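Long-range contacts in ferric-chelate reductase (NAD(P)H) (Archaeoglobus fulgidus, PDB 1I0R), which reduces chelated ferric iron to the ferrous form with electrons from NADH or NADPH, using a flavin cofactor, and works as a homodimer: residues V16-N21 against N54-S59; K116-C121 against L128-A133. One frame throughout, in Å; residues are numbered along the deposited sequence.

Interaction 1 (V16-N21 against N54-S59)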
loop_
_atom_site.group_PDB
_atom_site.type_symbol
_atom_site.label_atom_id
_atom_site.label_comp_id
_atom_site.label_asym_id
_atom_site.label_seq_id
_atom_site.Cartn_x
_atom_site.Cartn_y
_atom_site.Cartn_z
ATOM N N VAL B 16 -12.049 3.224 6.986
ATOM C CA VAL B 16 -11.985 4.541 6.335
ATOM C C VAL B 16 -13.348 5.193 6.603
ATOM O O VAL B 16 -14.396 4.594 6.321
ATOM C CB VAL B 16 -11.723 4.433 4.806
ATOM C CG1 VAL B 16 -11.765 5.819 4.152
ATOM C CG2 VAL B 16 -10.327 3.790 4.569
ATOM N N THR B 17 -13.329 6.415 7.145
ATOM C CA THR B 17 -14.579 7.093 7.505
ATOM C C THR B 17 -14.791 8.445 6.845
ATOM O O THR B 17 -13.850 9.089 6.374
ATOM C CB THR B 17 -14.641 7.303 9.034
ATOM O OG1 THR B 17 -13.470 8.013 9.462
ATOM C CG2 THR B 17 -14.715 5.971 9.768
ATOM N N SER B 18 -16.052 8.885 6.795
ATOM C CA SER B 18 -16.356 10.186 6.229
ATOM C C SER B 18 -17.742 10.543 6.733
ATOM O O SER B 18 -18.308 9.802 7.519
ATOM C CB SER B 18 -16.340 10.157 4.699
ATOM O OG SER B 18 -16.332 11.471 4.186
ATOM N N GLU B 19 -18.257 11.685 6.307
ATOM C CA GLU B 19 -19.587 12.108 6.735
ATOM C C GLU B 19 -20.186 12.923 5.624
ATOM O O GLU B 19 -19.524 13.791 5.051
ATOM C CB GLU B 19 -19.492 12.948 8.015
ATOM C CG GLU B 19 -20.772 13.700 8.412
ATOM C CD GLU B 19 -21.089 14.860 7.473
ATOM O OE1 GLU B 19 -20.135 15.423 6.869
ATOM O OE2 GLU B 19 -22.285 15.216 7.349
ATOM N N SER B 20 -21.442 12.652 5.311
ATOM C CA SER B 20 -22.098 13.401 4.261
ATOM C C SER B 20 -23.565 13.591 4.603
ATOM O O SER B 20 -24.221 12.658 5.053
ATOM C CB SER B 20 -21.965 12.655 2.932
ATOM O OG SER B 20 -22.324 13.492 1.852
ATOM N N ASN B 21 -24.070 14.804 4.413
ATOM C CA ASN B 21 -25.481 15.067 4.691
ATOM C C ASN B 21 -25.837 14.665 6.121
ATOM O O ASN B 21 -26.850 13.997 6.357
ATOM C CB ASN B 21 -26.342 14.275 3.704
ATOM C CG ASN B 21 -26.070 14.657 2.261
ATOM O OD1 ASN B 21 -26.180 13.829 1.350
ATOM N ND2 ASN B 21 -25.724 15.923 2.040
ATOM N N ASN B 54 -19.004 7.686 -1.845
ATOM C CA ASN B 54 -19.799 8.858 -2.141
ATOM C C ASN B 54 -19.699 9.935 -1.071
ATOM O O ASN B 54 -19.747 11.116 -1.402
ATOM C CB ASN B 54 -21.259 8.456 -2.395
ATOM C CG ASN B 54 -21.387 7.415 -3.500
ATOM O OD1 ASN B 54 -20.620 7.423 -4.467
ATOM N ND2 ASN B 54 -22.367 6.521 -3.372
ATOM N N ALA B 55 -19.536 9.538 0.195
ATOM C CA ALA B 55 -19.409 10.510 1.286
ATOM C C ALA B 55 -18.098 11.272 1.144
ATOM O O ALA B 55 -18.034 12.477 1.365
ATOM C CB ALA B 55 -19.465 9.804 2.647
ATOM N N VAL B 56 -17.038 10.568 0.759
ATOM C CA VAL B 56 -15.772 11.238 0.594
ATOM C C VAL B 56 -15.867 12.139 -0.625
ATOM O O VAL B 56 -15.350 13.249 -0.624
ATOM C CB VAL B 56 -14.614 10.226 0.415
ATOM C CG1 VAL B 56 -13.289 10.973 0.157
ATOM C CG2 VAL B 56 -14.488 9.383 1.661
ATOM N N LYS B 57 -16.538 11.673 -1.668
ATOM C CA LYS B 57 -16.663 12.483 -2.870
ATOM C C LYS B 57 -17.373 13.811 -2.591
ATOM O O LYS B 57 -16.960 14.861 -3.074
ATOM C CB LYS B 57 -17.404 11.710 -3.967
ATOM C CG LYS B 57 -17.329 12.414 -5.316
ATOM C CD LYS B 57 -17.842 11.560 -6.465
ATOM C CE LYS B 57 -17.469 12.193 -7.809
ATOM N NZ LYS B 57 -15.981 12.369 -7.992
ATOM N N GLU B 58 -18.423 13.763 -1.779
ATOM C CA GLU B 58 -19.193 14.962 -1.451
ATOM C C GLU B 58 -18.554 15.883 -0.409
ATOM O O GLU B 58 -18.505 17.104 -0.595
ATOM C CB GLU B 58 -20.583 14.555 -0.962
ATOM C CG GLU B 58 -21.391 13.800 -1.987
ATOM C CD GLU B 58 -22.720 13.324 -1.429
ATOM O OE1 GLU B 58 -23.561 14.190 -1.093
ATOM O OE2 GLU B 58 -22.919 12.092 -1.317
ATOM N N SER B 59 -18.059 15.306 0.684
ATOM C CA SER B 59 -17.469 16.095 1.763
ATOM C C SER B 59 -16.045 16.576 1.572
ATOM O O SER B 59 -15.643 17.572 2.164
ATOM C CB SER B 59 -17.519 15.307 3.065
ATOM O OG SER B 59 -16.554 14.261 3.051
#
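Helix 51-59 lies against strand 14-20 of the six-stranded antiparallel barrel, the two short segments 6.8 Å apart at their axes and inclined by 59°. S18, S20 and A55 let the backbones come close. The methyl of A55 sits between two serines, its CB 3.8 Å from S18 CB and equally far from S20 CB; so small a residue lets the helix settle close to the strand. V56 extends the apolar patch, its CG2 meeting S18 CB at 3.6 Å. S18 OG swings anti to the backbone N (chi1 -167°), which brings it within 3.0 Å of S59 OG, the polar side-chain partner from the helix, while its clear hydrogen bond goes to A61 O. S59 OG in turn donates to A55 O over 2.9 Å and receives A61 N; because S59 N reaches A55 O from the other face of the carbonyl, that oxygen is gripped twice. With an alanine at S59, A61 N is likely to lose its acceptor and A55 O to keep only the backbone donor. At the outer end the E58 carboxylate lies beside S20 OG, 3.3 Å away at OE1. The result is a short helix laid obliquely, through serine and alanine, on the antiparallel barrel of the FMN-binding flavin reductase-like fold.

Interaction 2 (K116-C121 against L128-A133)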
loop_
_atom_site.group_PDB
_atom_site.type_symbol
_atom_site.label_atom_id
_atom_site.label_comp_id
_atom_site.label_asym_id
_atom_site.label_seq_id
_atom_site.Cartn_x
_atom_site.Cartn_y
_atom_site.Cartn_z
ATOM N N LYS B 116 -7.763 15.984 4.313
ATOM C CA LYS B 116 -8.669 16.727 3.434
ATOM C C LYS B 116 -8.266 16.328 2.004
ATOM O O LYS B 116 -7.070 16.295 1.687
ATOM C CB LYS B 116 -8.560 18.259 3.603
ATOM C CG LYS B 116 -7.215 18.851 3.218
ATOM C CD LYS B 116 -7.245 20.380 3.174
ATOM C CE LYS B 116 -5.976 20.924 2.478
ATOM N NZ LYS B 116 -5.911 22.430 2.448
ATOM N N VAL B 117 -9.251 15.995 1.180
ATOM C CA VAL B 117 -8.998 15.593 -0.208
ATOM C C VAL B 117 -8.458 16.732 -1.052
ATOM O O VAL B 117 -9.073 17.809 -1.138
ATOM C CB VAL B 117 -10.281 15.043 -0.897
ATOM C CG1 VAL B 117 -9.973 14.702 -2.397
ATOM C CG2 VAL B 117 -10.790 13.810 -0.142
ATOM N N VAL B 118 -7.324 16.491 -1.708
ATOM C CA VAL B 118 -6.719 17.506 -2.557
ATOM C C VAL B 118 -6.688 17.062 -4.012
ATOM O O VAL B 118 -6.388 17.861 -4.886
ATOM C CB VAL B 118 -5.278 17.857 -2.108
ATOM C CG1 VAL B 118 -5.313 18.565 -0.745
ATOM C CG2 VAL B 118 -4.429 16.589 -2.046
ATOM N N LYS B 119 -6.989 15.795 -4.275
ATOM C CA LYS B 119 -7.014 15.298 -5.647
ATOM C C LYS B 119 -7.739 13.979 -5.717
ATOM O O LYS B 119 -7.747 13.207 -4.753
ATOM C CB LYS B 119 -5.592 15.104 -6.192
ATOM C CG LYS B 119 -5.536 14.818 -7.706
ATOM C CD LYS B 119 -4.103 14.567 -8.162
ATOM C CE LYS B 119 -4.003 14.254 -9.663
ATOM N NZ LYS B 119 -4.262 15.433 -10.539
ATOM N N GLU B 120 -8.378 13.741 -6.851
ATOM C CA GLU B 120 -9.071 12.489 -7.083
ATOM C C GLU B 120 -8.522 11.888 -8.365
ATOM O O GLU B 120 -8.383 12.574 -9.370
ATOM C CB GLU B 120 -10.578 12.707 -7.219
ATOM C CG GLU B 120 -11.280 13.062 -5.925
ATOM C CD GLU B 120 -12.779 13.263 -6.129
ATOM O OE1 GLU B 120 -13.275 12.956 -7.240
ATOM O OE2 GLU B 120 -13.467 13.717 -5.180
ATOM N N CYS B 121 -8.198 10.602 -8.304
ATOM C CA CYS B 121 -7.649 9.869 -9.427
ATOM C C CYS B 121 -8.672 8.787 -9.765
ATOM O O CYS B 121 -8.778 7.789 -9.070
ATOM C CB CYS B 121 -6.324 9.245 -8.991
ATOM S SG CYS B 121 -5.445 8.309 -10.248
ATOM N N LEU B 128 -9.265 6.757 -6.470
ATOM C CA LEU B 128 -8.182 6.856 -5.509
ATOM C C LEU B 128 -8.227 8.313 -5.014
ATOM O O LEU B 128 -8.044 9.259 -5.790
ATOM C CB LEU B 128 -6.826 6.559 -6.174
ATOM C CG LEU B 128 -5.635 6.479 -5.211
ATOM C CD1 LEU B 128 -5.690 5.244 -4.384
ATOM C CD2 LEU B 128 -4.352 6.473 -5.985
ATOM N N PHE B 129 -8.512 8.503 -3.724
ATOM C CA PHE B 129 -8.583 9.848 -3.169
ATOM C C PHE B 129 -7.247 10.189 -2.554
ATOM O O PHE B 129 -6.714 9.389 -1.800
ATOM C CB PHE B 129 -9.667 9.936 -2.068
ATOM C CG PHE B 129 -11.065 9.724 -2.576
ATOM C CD1 PHE B 129 -11.658 8.463 -2.523
ATOM C CD2 PHE B 129 -11.773 10.789 -3.126
ATOM C CE1 PHE B 129 -12.966 8.255 -3.018
ATOM C CE2 PHE B 129 -13.073 10.602 -3.626
ATOM C CZ PHE B 129 -13.666 9.340 -3.572
ATOM N N VAL B 130 -6.694 11.344 -2.906
ATOM C CA VAL B 130 -5.429 11.770 -2.331
ATOM C C VAL B 130 -5.743 12.837 -1.291
ATOM O O VAL B 130 -6.292 13.892 -1.607
ATOM C CB VAL B 130 -4.500 12.367 -3.393
ATOM C CG1 VAL B 130 -3.161 12.801 -2.736
ATOM C CG2 VAL B 130 -4.215 11.305 -4.465
ATOM N N GLY B 131 -5.417 12.542 -0.042
ATOM C CA GLY B 131 -5.690 13.520 0.994
ATOM C C GLY B 131 -4.458 14.085 1.666
ATOM O O GLY B 131 -3.464 13.389 1.887
ATOM N N GLU B 132 -4.516 15.361 2.021
ATOM C CA GLU B 132 -3.405 15.962 2.731
ATOM C C GLU B 132 -3.716 15.727 4.212
ATOM O O GLU B 132 -4.807 16.063 4.662
ATOM C CB GLU B 132 -3.326 17.455 2.420
ATOM C CG GLU B 132 -2.065 18.085 2.957
ATOM C CD GLU B 132 -1.877 19.538 2.519
ATOM O OE1 GLU B 132 -2.019 19.844 1.305
ATOM O OE2 GLU B 132 -1.571 20.369 3.400
ATOM N N ALA B 133 -2.791 15.135 4.955
ATOM C CA ALA B 133 -3.017 14.860 6.378
ATOM C C ALA B 133 -3.102 16.162 7.171
ATOM O O ALA B 133 -2.237 17.030 7.049
ATOM C CB ALA B 133 -1.895 13.968 6.929
#
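K116 and E132 exchange two backbone hydrogen bonds, K116 N to E132 O and E132 N to K116 O, the second only 2.7 Å long. C121 and L128 form another hydrogen-bonded pair at the other end, and V130 N reaches K119 O at 2.8 Å. Between these pairs V130 O takes a nearly straight bond from V118 N (2.8 Å, 171° at the hydrogen) and a weak one from K119 N. Two residues thus face one: this is a classic beta bulge in the hairpin of strands 109-122 and 126-138, neighbours in the antiparallel barrel. G131, lacking a side chain, brings its CA to 3.2 Å from K116 O in a CA-H...O contact.

Among the side chains, E120 and F129 run side by side, because E120 CG stands anti to the carbonyl carbon (chi1 -72°) with the chain extended beyond. E120 CG lies 3.6 Å from F129 CD2, and OE2 meets the ring edge in plane, 3.5 Å from CE2, with the carboxylate turned 81° from the ring. The positively polarised C-H edge suits an acidic oxygen, while E120 OE1 pairs with K57. V117 CG2 is a looser neighbour of the ring.

V118, turned out by the bulge, sets CG1 against the aliphatic CB of E132 at 3.9 Å, while its CG2 lies close to V130 O and loosely on V130 CG1. C121 and L128 touch through their CB atoms, 3.9 Å apart; being small and apolar respectively, they suit a buried strip where each packs on its counterpart in the second subunit.

Helix 51-59 ties the two contacts together, their centres 12 Å apart. While interaction 1 places the helix against strand 14-20, its V56 also reaches the hairpin of interaction 2: CG1 lies 3.6 Å from F129 CD2 and 3.8 Å from V117 CG2. The two methyls of V56 thus divide the work, CG2 on S18 and CG1 on F129 and V117. Beside it a salt bridge joins K57 NZ to E120 OE1 at 2.9 Å. Both contacts lie near residues of the FMN site, as the V56 side chain is about 4 Å from that of L46 and the L128 side chain about 3 Å from that of C45, both of which bind FMN.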